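Local coordinates for protein Alpha/beta hydrolase (Pseudomonas aeruginosa PAO1, PDB 4R1D) that is probably an alpha/beta hydrolase-fold lipase, an effector of the H2 type VI secretion system that binds calcium and forms a complex with Tli4, probably its immunity protein, at residues A[150-155]-A[201-206]; A[48-53]-A[248-253]; A[292-297]-A[376-381]; A[308-313]-A[461-466]. All blocks are in the same frame, centred on the assembly; numbering follows the deposited sequence.

Contact 1 (A[150-155]-A[201-206]); sequences LMERRL and QFDVWC. With CA (calcium ion), chain C.
Helix 150-155 runs almost antiparallel to strand 201-206, at 173°, with Glu152 facing Val204 and Leu155 facing Phe202; the axes come within 7.8 Å. Glu152 uses both carboxylate oxygens. Its CG lies anti to the backbone N (chi1 -174°), and a bend at chi2 turns the carboxylate to the strand. Val204 N gives a nearly straight hydrogen bond to Glu152 OE1 (2.8 Å, 165°), met on the syn side and somewhat out of the carboxylate plane. Glu152 OE2 binds the calcium ion at 2.4 Å. Phe202 O and Asp203 OD1 bind the same ion, and two waters and Asp156 add to the shell. The carboxylate planes of Glu152 and Asp203 are nearly parallel.

Away from the metal the side chains pack through apolar groups. Leu155 CD2 sits over the centre of the Phe202 ring, 4.3 Å from its centroid, a CH-pi contact. Met151 CB touches Val204 CG2. A water bridges the backbone atoms Leu155 O and Phe202 N.

Arg134 forms a salt bridge with Glu152 OE1, and Tyr234 bonds Asp203 OD2. The metal would offset the repulsion between the clustered carboxylates. Because its ligands come from both segments, it ties the helix end to an outermost strand of the parallel sheet.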
# COMPACT_ATOMS: atom_id res chain seq x y z
N LEU A 150 -2.19 -21.22 -12.43
CA LEU A 150 -1.51 -21.85 -13.58
C LEU A 150 -0.24 -22.57 -13.16
O LEU A 150 0.02 -23.71 -13.56
CB LEU A 150 -1.18 -20.79 -14.63
CG LEU A 150 -0.36 -21.31 -15.82
CD1 LEU A 150 -1.17 -22.35 -16.58
CD2 LEU A 150 0.04 -20.18 -16.75
N MET A 151 0.59 -21.88 -12.37
CA MET A 151 1.82 -22.48 -11.89
C MET A 151 1.49 -23.71 -11.05
O MET A 151 2.18 -24.73 -11.12
CB MET A 151 2.62 -21.46 -11.08
CG MET A 151 3.18 -20.33 -11.92
SD MET A 151 4.39 -19.33 -11.01
CE MET A 151 3.35 -18.56 -9.73
N GLU A 152 0.44 -23.61 -10.25
CA GLU A 152 0.07 -24.72 -9.38
C GLU A 152 -0.25 -25.96 -10.22
O GLU A 152 0.27 -27.05 -9.96
CB GLU A 152 -1.12 -24.34 -8.50
CG GLU A 152 -1.50 -25.38 -7.46
CD GLU A 152 -0.70 -25.25 -6.17
OE1 GLU A 152 -0.25 -24.14 -5.84
OE2 GLU A 152 -0.52 -26.25 -5.47
N ARG A 153 -1.11 -25.80 -11.22
CA ARG A 153 -1.51 -26.95 -12.03
C ARG A 153 -0.37 -27.44 -12.92
O ARG A 153 -0.17 -28.65 -13.07
CB ARG A 153 -2.78 -26.69 -12.85
CG ARG A 153 -2.71 -25.70 -13.99
CD ARG A 153 -4.08 -25.65 -14.71
NE ARG A 153 -4.06 -24.83 -15.91
CZ ARG A 153 -3.96 -25.31 -17.15
NH1 ARG A 153 -3.90 -26.62 -17.36
NH2 ARG A 153 -3.93 -24.47 -18.18
N ARG A 154 0.37 -26.50 -13.50
CA ARG A 154 1.50 -26.89 -14.34
C ARG A 154 2.54 -27.65 -13.53
O ARG A 154 3.01 -28.71 -13.94
CB ARG A 154 2.12 -25.67 -15.03
CG ARG A 154 1.24 -25.04 -16.12
CD ARG A 154 1.51 -25.66 -17.49
NE ARG A 154 0.82 -24.94 -18.56
CZ ARG A 154 -0.32 -25.35 -19.12
NH1 ARG A 154 -0.89 -26.48 -18.73
NH2 ARG A 154 -0.88 -24.63 -20.09
N LEU A 155 2.90 -27.14 -12.36
CA LEU A 155 3.97 -27.76 -11.58
C LEU A 155 3.53 -29.07 -10.91
O LEU A 155 4.36 -29.90 -10.53
CB LEU A 155 4.55 -26.78 -10.56
CG LEU A 155 5.25 -25.57 -11.19
CD1 LEU A 155 5.49 -24.46 -10.16
CD2 LEU A 155 6.57 -25.97 -11.85
N GLN A 201 7.15 -31.74 -5.05
CA GLN A 201 5.78 -31.25 -5.00
C GLN A 201 5.77 -29.74 -4.79
O GLN A 201 6.14 -29.24 -3.72
CB GLN A 201 4.98 -31.94 -3.88
CG GLN A 201 4.80 -33.44 -4.07
CD GLN A 201 6.05 -34.24 -3.74
OE1 GLN A 201 6.95 -33.75 -3.06
NE2 GLN A 201 6.12 -35.48 -4.22
N PHE A 202 5.38 -29.00 -5.82
CA PHE A 202 5.37 -27.55 -5.74
C PHE A 202 4.01 -27.12 -5.24
O PHE A 202 2.99 -27.68 -5.65
CB PHE A 202 5.62 -26.94 -7.11
CG PHE A 202 6.94 -27.34 -7.73
CD1 PHE A 202 8.06 -26.53 -7.58
CD2 PHE A 202 7.05 -28.52 -8.45
CE1 PHE A 202 9.27 -26.89 -8.15
CE2 PHE A 202 8.27 -28.89 -9.02
CZ PHE A 202 9.37 -28.07 -8.87
N ASP A 203 3.99 -26.13 -4.36
CA ASP A 203 2.75 -25.49 -3.90
C ASP A 203 2.98 -23.98 -3.92
O ASP A 203 4.01 -23.52 -3.43
CB ASP A 203 2.44 -25.88 -2.46
CG ASP A 203 1.91 -27.30 -2.32
OD1 ASP A 203 1.31 -27.84 -3.26
OD2 ASP A 203 2.09 -27.87 -1.22
N VAL A 204 2.03 -23.23 -4.45
CA VAL A 204 2.18 -21.77 -4.52
C VAL A 204 1.54 -21.10 -3.31
O VAL A 204 0.34 -21.26 -3.08
CB VAL A 204 1.52 -21.20 -5.79
CG1 VAL A 204 1.71 -19.68 -5.85
CG2 VAL A 204 2.10 -21.88 -7.06
N TRP A 205 2.34 -20.34 -2.57
CA TRP A 205 1.88 -19.60 -1.41
C TRP A 205 1.99 -18.12 -1.74
O TRP A 205 2.88 -17.72 -2.47
CB TRP A 205 2.74 -19.91 -0.19
CG TRP A 205 2.59 -21.33 0.27
CD1 TRP A 205 3.14 -22.43 -0.32
CD2 TRP A 205 1.85 -21.79 1.41
NE1 TRP A 205 2.79 -23.56 0.40
CE2 TRP A 205 1.99 -23.20 1.45
CE3 TRP A 205 1.09 -21.16 2.39
CZ2 TRP A 205 1.40 -23.98 2.44
CZ3 TRP A 205 0.49 -21.94 3.38
CH2 TRP A 205 0.65 -23.33 3.39
N CYS A 206 1.08 -17.31 -1.20
CA CYS A 206 0.98 -15.91 -1.61
C CYS A 206 1.44 -14.98 -0.50
O CYS A 206 0.75 -14.80 0.50
CB CYS A 206 -0.46 -15.58 -1.96
SG CYS A 206 -0.68 -13.92 -2.67
CA CA C . 0.70 -28.34 -5.60
O HOH W 1 3.90 -30.46 -7.72
O HOH W 2 -1.52 -28.89 -4.43
O HOH W 3 1.25 -30.77 -4.73

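Contact 2 (A[48-53]-A[248-253]); sequences PLPVIF and MKVILV
Ile52 lies beside Leu252 and reaches back along the neighbouring strand to Val250. Its CB meets Leu252 CD2 at 3.8 Å. With CG1 anti to the carbonyl carbon (chi1 -47°), it points at Val250, 4.0 Å from Val250 CB and about as near to Val250 CG2. Ile52 CG2 comes no nearer than 4.4 Å, to Leu252 CD2. Beyond CG1, chi2 of -61° bends CD1 away from Val250, toward strand 201-206, where the side chain of Trp205 packs on Ile52.

The backbones are parallel neighbours, 24° apart. Ile251 N bonds Pro50 O, Ile52 N bonds Ile251 O, and Val253 N bonds Ile52 O at 2.9 Å. Ile52 thus both donates and accepts across the pair. These are the second and third strands of the six-stranded parallel sheet of the alpha/beta hydrolase fold, with strand 48-54 between 201-206 and 250-255.

Side chains alternate between the two faces. On the face of Val51, Ile251, Phe53 and Val253, the Val51 CG1 and Val253 CG2 methyls meet at 3.6 Å. Leu49 CD2 touches Ile251 CD1, and helix 542-556 packs on Leu49 and Ile251. Toward the other face, Met248 CE lies 3.9 Å from both Pro48 CG and Pro50 CD, its chain bent at chi3. Helix 215-238 covers Pro48, Pro50 and Met248. A water bridges Pro48 O and Lys249 N, where direct backbone pairing has not yet begun.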
# COMPACT_ATOMS: atom_id res chain seq x y z
N PRO A 48 8.51 -31.50 -0.72
CA PRO A 48 7.83 -30.23 -1.00
C PRO A 48 8.83 -29.14 -1.37
O PRO A 48 9.92 -29.08 -0.80
CB PRO A 48 7.14 -29.89 0.32
CG PRO A 48 7.91 -30.64 1.35
CD PRO A 48 8.36 -31.90 0.69
N LEU A 49 8.44 -28.30 -2.33
CA LEU A 49 9.27 -27.19 -2.77
C LEU A 49 8.35 -25.98 -2.92
O LEU A 49 7.74 -25.79 -3.97
CB LEU A 49 9.94 -27.52 -4.11
CG LEU A 49 11.04 -26.59 -4.61
CD1 LEU A 49 11.97 -26.27 -3.48
CD2 LEU A 49 11.82 -27.19 -5.79
N PRO A 50 8.22 -25.18 -1.85
CA PRO A 50 7.25 -24.08 -1.93
C PRO A 50 7.66 -22.99 -2.92
O PRO A 50 8.82 -22.60 -2.96
CB PRO A 50 7.22 -23.52 -0.50
CG PRO A 50 7.72 -24.62 0.36
CD PRO A 50 8.78 -25.31 -0.50
N VAL A 51 6.69 -22.53 -3.69
CA VAL A 51 6.85 -21.37 -4.55
C VAL A 51 6.14 -20.20 -3.87
O VAL A 51 4.94 -20.26 -3.66
CB VAL A 51 6.24 -21.63 -5.94
CG1 VAL A 51 6.29 -20.37 -6.80
CG2 VAL A 51 7.00 -22.79 -6.62
N ILE A 52 6.89 -19.15 -3.53
CA ILE A 52 6.33 -18.01 -2.82
C ILE A 52 6.10 -16.87 -3.81
O ILE A 52 7.05 -16.34 -4.38
CB ILE A 52 7.31 -17.48 -1.74
CG1 ILE A 52 7.88 -18.63 -0.90
CG2 ILE A 52 6.60 -16.44 -0.85
CD1 ILE A 52 6.84 -19.44 -0.14
N PHE A 53 4.84 -16.51 -4.01
CA PHE A 53 4.53 -15.45 -4.96
C PHE A 53 4.47 -14.14 -4.20
O PHE A 53 3.78 -14.04 -3.18
CB PHE A 53 3.19 -15.73 -5.65
CG PHE A 53 2.86 -14.73 -6.70
CD1 PHE A 53 3.39 -14.84 -7.97
CD2 PHE A 53 2.03 -13.66 -6.41
CE1 PHE A 53 3.08 -13.92 -8.94
CE2 PHE A 53 1.72 -12.72 -7.39
CZ PHE A 53 2.26 -12.86 -8.66
N MET A 248 14.92 -27.48 3.98
CA MET A 248 13.94 -27.03 2.98
C MET A 248 14.38 -25.72 2.31
O MET A 248 15.03 -24.88 2.94
CB MET A 248 12.54 -26.89 3.59
CG MET A 248 11.80 -28.23 3.70
SD MET A 248 10.10 -28.05 4.27
CE MET A 248 9.32 -27.33 2.81
N LYS A 249 14.06 -25.58 1.03
CA LYS A 249 14.31 -24.34 0.29
C LYS A 249 13.02 -23.88 -0.40
O LYS A 249 12.11 -24.67 -0.60
CB LYS A 249 15.39 -24.56 -0.78
CG LYS A 249 16.77 -24.95 -0.25
CD LYS A 249 17.46 -23.79 0.42
CE LYS A 249 18.87 -24.16 0.89
NZ LYS A 249 19.86 -24.11 -0.22
N VAL A 250 12.95 -22.61 -0.77
CA VAL A 250 11.78 -22.12 -1.50
C VAL A 250 12.24 -21.35 -2.74
O VAL A 250 13.39 -20.95 -2.84
CB VAL A 250 10.90 -21.17 -0.64
CG1 VAL A 250 10.46 -21.86 0.65
CG2 VAL A 250 11.67 -19.89 -0.32
N ILE A 251 11.33 -21.13 -3.68
CA ILE A 251 11.63 -20.33 -4.87
C ILE A 251 10.71 -19.12 -4.86
O ILE A 251 9.51 -19.27 -4.69
CB ILE A 251 11.38 -21.14 -6.15
CG1 ILE A 251 12.30 -22.36 -6.18
CG2 ILE A 251 11.57 -20.26 -7.39
CD1 ILE A 251 11.89 -23.38 -7.23
N LEU A 252 11.28 -17.93 -5.02
CA LEU A 252 10.46 -16.71 -5.06
C LEU A 252 10.03 -16.42 -6.49
O LEU A 252 10.82 -16.58 -7.42
CB LEU A 252 11.25 -15.50 -4.53
CG LEU A 252 11.84 -15.61 -3.12
CD1 LEU A 252 12.46 -14.28 -2.68
CD2 LEU A 252 10.76 -16.05 -2.13
N VAL A 253 8.78 -16.01 -6.67
CA VAL A 253 8.29 -15.52 -7.96
C VAL A 253 7.65 -14.18 -7.67
O VAL A 253 6.70 -14.09 -6.87
CB VAL A 253 7.28 -16.50 -8.60
CG1 VAL A 253 6.71 -15.92 -9.87
CG2 VAL A 253 7.95 -17.86 -8.86
O HOH W 4 12.04 -27.68 -0.09

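Contact 3 (A[292-297]-A[376-381]); sequences HHMRCG and YGLVPE
Arg295 and Pro380 reach toward each other from opposite directions. The CG-CD side of the proline ring rests on one guanidinium face, with the ring tilted away from it. Pro380 CG sits over the centre of that face, 3.5 Å from Arg295 CZ. The edge of the same group faces the backbone of residues 376-377. There Arg295 NH1 gives a weak, bent hydrogen bond to Gly377 O (2.8 Å, 128°). Its stronger partner is Trp375 O, just before the segment. Bends at chi2 (-59°) and chi3 (-57°) fold the arginine chain so that CD passes 3.3 Å from Leu378 O. The salt bridge from Arg295 NH2 to Asp461 holds the group from a further direction. Carbonyls, a carboxylate and the proline thus fix the rotation of this buried guanidinium.

Met294 crosses Leu378 at a slant. Its SD lies against the branched end of Leu378, 3.7 Å from both CG and CD2. The bend at chi3 carries Met294 CE on to Val379 CG2 at 3.9 Å. A water donates to Leu378 O and, weakly, to Met294 O.

The contact joins the C-terminal turn of helix 289-296 to the loop between helices 365-370 and 400-421. Met294 also packs on helix 310-317, and Arg295 on Trp445 of strand 443-446.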
# COMPACT_ATOMS: atom_id res chain seq x y z
N HIS A 292 5.07 11.78 -12.65
CA HIS A 292 3.83 12.11 -13.34
C HIS A 292 2.66 12.06 -12.38
O HIS A 292 1.87 13.00 -12.28
CB HIS A 292 3.55 11.15 -14.50
CG HIS A 292 2.17 11.30 -15.06
ND1 HIS A 292 1.07 10.69 -14.49
CD2 HIS A 292 1.69 12.05 -16.08
CE1 HIS A 292 -0.02 11.02 -15.17
NE2 HIS A 292 0.33 11.85 -16.14
N HIS A 293 2.55 10.95 -11.65
CA HIS A 293 1.39 10.73 -10.80
C HIS A 293 1.29 11.74 -9.66
O HIS A 293 0.20 12.22 -9.37
CB HIS A 293 1.36 9.29 -10.29
CG HIS A 293 1.36 8.28 -11.40
ND1 HIS A 293 1.74 6.97 -11.23
CD2 HIS A 293 1.03 8.42 -12.71
CE1 HIS A 293 1.64 6.33 -12.39
NE2 HIS A 293 1.21 7.19 -13.30
N MET A 294 2.42 12.06 -9.04
CA MET A 294 2.43 13.02 -7.95
C MET A 294 2.14 14.44 -8.41
O MET A 294 1.62 15.24 -7.65
CB MET A 294 3.76 12.96 -7.18
CG MET A 294 3.93 11.67 -6.38
SD MET A 294 5.40 11.67 -5.35
CE MET A 294 4.84 12.80 -4.07
N ARG A 295 2.48 14.75 -9.66
CA ARG A 295 2.22 16.11 -10.15
C ARG A 295 0.90 16.25 -10.92
O ARG A 295 0.37 17.36 -11.03
CB ARG A 295 3.40 16.62 -11.01
CG ARG A 295 4.71 16.84 -10.24
CD ARG A 295 4.53 17.82 -9.12
NE ARG A 295 4.02 19.10 -9.61
CZ ARG A 295 4.80 20.10 -10.04
NH1 ARG A 295 6.11 19.96 -10.05
NH2 ARG A 295 4.25 21.23 -10.47
N CYS A 296 0.35 15.14 -11.43
CA CYS A 296 -0.82 15.21 -12.32
C CYS A 296 -2.01 14.34 -11.92
O CYS A 296 -3.07 14.45 -12.53
CB CYS A 296 -0.45 14.80 -13.74
SG CYS A 296 0.96 15.66 -14.47
N GLY A 297 -1.82 13.44 -10.96
CA GLY A 297 -2.80 12.40 -10.68
C GLY A 297 -2.60 11.20 -11.59
O GLY A 297 -1.87 11.27 -12.58
N TYR A 376 9.33 22.79 -10.47
CA TYR A 376 9.56 21.52 -11.16
C TYR A 376 9.91 20.39 -10.19
O TYR A 376 10.20 19.28 -10.62
CB TYR A 376 10.60 21.62 -12.30
CG TYR A 376 12.02 21.94 -11.86
CD1 TYR A 376 12.91 20.93 -11.54
CD2 TYR A 376 12.46 23.26 -11.77
CE1 TYR A 376 14.22 21.22 -11.14
CE2 TYR A 376 13.75 23.56 -11.37
CZ TYR A 376 14.62 22.54 -11.06
OH TYR A 376 15.91 22.84 -10.66
N GLY A 377 9.86 20.68 -8.90
CA GLY A 377 10.17 19.68 -7.88
C GLY A 377 9.07 18.66 -7.75
O GLY A 377 7.97 18.85 -8.27
N LEU A 378 9.36 17.56 -7.06
CA LEU A 378 8.37 16.48 -6.90
C LEU A 378 7.17 16.96 -6.08
O LEU A 378 6.02 16.65 -6.41
CB LEU A 378 9.02 15.31 -6.18
CG LEU A 378 8.15 14.07 -6.09
CD1 LEU A 378 7.89 13.50 -7.48
CD2 LEU A 378 8.84 13.03 -5.20
N VAL A 379 7.46 17.70 -5.01
CA VAL A 379 6.43 18.36 -4.23
C VAL A 379 6.73 19.86 -4.16
O VAL A 379 7.33 20.34 -3.19
CB VAL A 379 6.32 17.78 -2.82
CG1 VAL A 379 5.13 18.39 -2.09
CG2 VAL A 379 6.18 16.28 -2.89
N PRO A 380 6.33 20.59 -5.20
CA PRO A 380 6.53 22.04 -5.21
C PRO A 380 5.83 22.66 -4.02
O PRO A 380 4.96 22.04 -3.38
CB PRO A 380 5.86 22.48 -6.51
CG PRO A 380 4.88 21.39 -6.83
CD PRO A 380 5.54 20.13 -6.36
N GLU A 381 6.21 23.89 -3.70
CA GLU A 381 5.64 24.60 -2.57
C GLU A 381 4.11 24.59 -2.62
O GLU A 381 3.45 24.47 -1.58
CB GLU A 381 6.17 26.04 -2.54
CG GLU A 381 6.00 26.71 -1.20
CD GLU A 381 6.76 25.98 -0.10
OE1 GLU A 381 8.01 26.02 -0.11
OE2 GLU A 381 6.10 25.36 0.77
O HOH W 5 3.41 17.08 -5.44

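Contact 4 (A[308-313]-A[461-466]); sequences RNAGEV and DDENGT
Glu463 meets the first turn of helix 310-317 with both its backbone and its side chain. Ala310 N bonds Glu463 O at 2.8 Å. The extended side chain then runs past Ala310, with the two CB atoms 3.7 Å apart, and brings Glu463 OE1 to Gly311 N at 3.0 Å. That donor comes from above the carboxylate plane. Glu463 OE2 is bonded by Tyr386.

Asn309 is the N-cap. Its CG stands between the backbone N and the carbonyl carbon (chi1 59°), and OD1 accepts from Glu312 N at 3.1 Å. Its amide is turned 81° against the Glu463 carboxylate. A water donates to both Asn309 OD1 and Glu463 OE1.

Asn464 lies alongside. Its ND2 gives a hydrogen bond to Arg308 O (2.9 Å), in the carbonyl plane on a lone pair and close to its own amide plane, and also bonds Cys296 O. Two Asx turns, at Asp461 and Asp462, shape this loop.

Three successive N-H groups at the helix start, those of Ala310, Gly311 and Glu312, are taken up by a carbonyl, a carboxylate and the cap amide. The negative charge of Glu463 is probably favoured by the helix dipole.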
# COMPACT_ATOMS: atom_id res chain seq x y z
N ARG A 308 -6.70 11.39 -8.48
CA ARG A 308 -6.98 11.88 -9.83
C ARG A 308 -6.34 13.24 -10.09
O ARG A 308 -6.53 13.82 -11.16
CB ARG A 308 -8.48 11.98 -10.05
CG ARG A 308 -9.18 10.66 -9.99
CD ARG A 308 -8.64 9.73 -11.06
NE ARG A 308 -9.42 8.50 -11.11
CZ ARG A 308 -9.11 7.46 -11.87
NH1 ARG A 308 -8.04 7.49 -12.64
NH2 ARG A 308 -9.89 6.39 -11.84
N ASN A 309 -5.62 13.76 -9.11
CA ASN A 309 -4.82 14.96 -9.30
C ASN A 309 -3.63 14.94 -8.36
O ASN A 309 -3.47 14.01 -7.53
CB ASN A 309 -5.65 16.25 -9.16
CG ASN A 309 -6.31 16.38 -7.80
OD1 ASN A 309 -5.74 16.03 -6.78
ND2 ASN A 309 -7.53 16.92 -7.78
N ALA A 310 -2.77 15.94 -8.49
CA ALA A 310 -1.55 16.02 -7.70
C ALA A 310 -1.80 15.89 -6.20
O ALA A 310 -1.12 15.12 -5.52
CB ALA A 310 -0.84 17.34 -7.99
N GLY A 311 -2.74 16.67 -5.69
CA GLY A 311 -2.96 16.74 -4.25
C GLY A 311 -3.40 15.40 -3.68
O GLY A 311 -3.00 15.04 -2.58
N GLU A 312 -4.23 14.69 -4.42
CA GLU A 312 -4.73 13.39 -3.95
C GLU A 312 -3.62 12.36 -3.88
O GLU A 312 -3.47 11.64 -2.90
CB GLU A 312 -5.87 12.90 -4.84
CG GLU A 312 -7.13 13.74 -4.65
CD GLU A 312 -8.31 13.28 -5.47
OE1 GLU A 312 -8.18 12.34 -6.27
OE2 GLU A 312 -9.39 13.89 -5.32
N VAL A 313 -2.81 12.28 -4.93
CA VAL A 313 -1.75 11.30 -4.95
C VAL A 313 -0.68 11.67 -3.95
O VAL A 313 -0.19 10.83 -3.20
CB VAL A 313 -1.10 11.21 -6.34
CG1 VAL A 313 0.09 10.24 -6.30
CG2 VAL A 313 -2.13 10.77 -7.37
N ASP A 461 -0.04 25.40 -10.73
CA ASP A 461 -0.56 24.60 -11.82
C ASP A 461 -1.99 24.16 -11.50
O ASP A 461 -2.55 24.56 -10.47
CB ASP A 461 0.37 23.43 -12.13
CG ASP A 461 0.41 22.39 -11.02
OD1 ASP A 461 -0.55 22.31 -10.23
OD2 ASP A 461 1.40 21.64 -10.95
N ASP A 462 -2.58 23.36 -12.37
CA ASP A 462 -3.95 22.89 -12.16
C ASP A 462 -3.98 21.51 -11.51
O ASP A 462 -5.01 20.84 -11.49
CB ASP A 462 -4.73 22.87 -13.48
CG ASP A 462 -4.27 21.76 -14.41
OD1 ASP A 462 -3.17 21.20 -14.19
OD2 ASP A 462 -5.00 21.47 -15.37
N GLU A 463 -2.82 21.09 -11.00
CA GLU A 463 -2.67 19.78 -10.36
C GLU A 463 -2.97 18.62 -11.30
O GLU A 463 -3.10 17.48 -10.86
CB GLU A 463 -3.53 19.69 -9.08
CG GLU A 463 -3.00 20.58 -7.96
CD GLU A 463 -3.67 20.35 -6.62
OE1 GLU A 463 -4.11 19.21 -6.35
OE2 GLU A 463 -3.74 21.31 -5.83
N ASN A 464 -3.03 18.91 -12.61
CA ASN A 464 -3.31 17.90 -13.61
C ASN A 464 -2.36 18.01 -14.83
O ASN A 464 -2.58 17.35 -15.85
CB ASN A 464 -4.78 17.95 -14.07
CG ASN A 464 -5.75 17.31 -13.06
OD1 ASN A 464 -6.76 17.90 -12.68
ND2 ASN A 464 -5.45 16.08 -12.63
N GLY A 465 -1.32 18.83 -14.72
CA GLY A 465 -0.27 18.81 -15.72
C GLY A 465 0.03 20.12 -16.42
O GLY A 465 0.92 20.18 -17.26
N THR A 466 -0.70 21.18 -16.09
CA THR A 466 -0.42 22.46 -16.76
C THR A 466 -0.49 23.70 -15.88
O THR A 466 -1.29 23.77 -14.93
CB THR A 466 -1.32 22.66 -18.02
OG1 THR A 466 -0.75 23.68 -18.86
CG2 THR A 466 -2.75 23.04 -17.61
O HOH W 6 -5.97 17.98 -4.76
O HOH W 7 -8.60 17.34 -10.74

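From the N terminus, strand 48-54 comes first and pairs with strand 250-255 much later in the chain, so contact 2 closes a loop of nearly 200 residues. Contact 1 opens and closes within that loop, across 45 residues. The two share one sheet: strand 201-206 bonds the edge of strand 48-54 that faces away from 250-255. The chain then passes to the far side of its centre, where nearest atoms are at least about 20 Å from the first pair. Contact 3 closes a loop of 78 residues there and contact 4 one of 147. They cross, in the order 292-297, 308-313, 376-381, 461-466. They touch directly, tying two successive helices to two long loops.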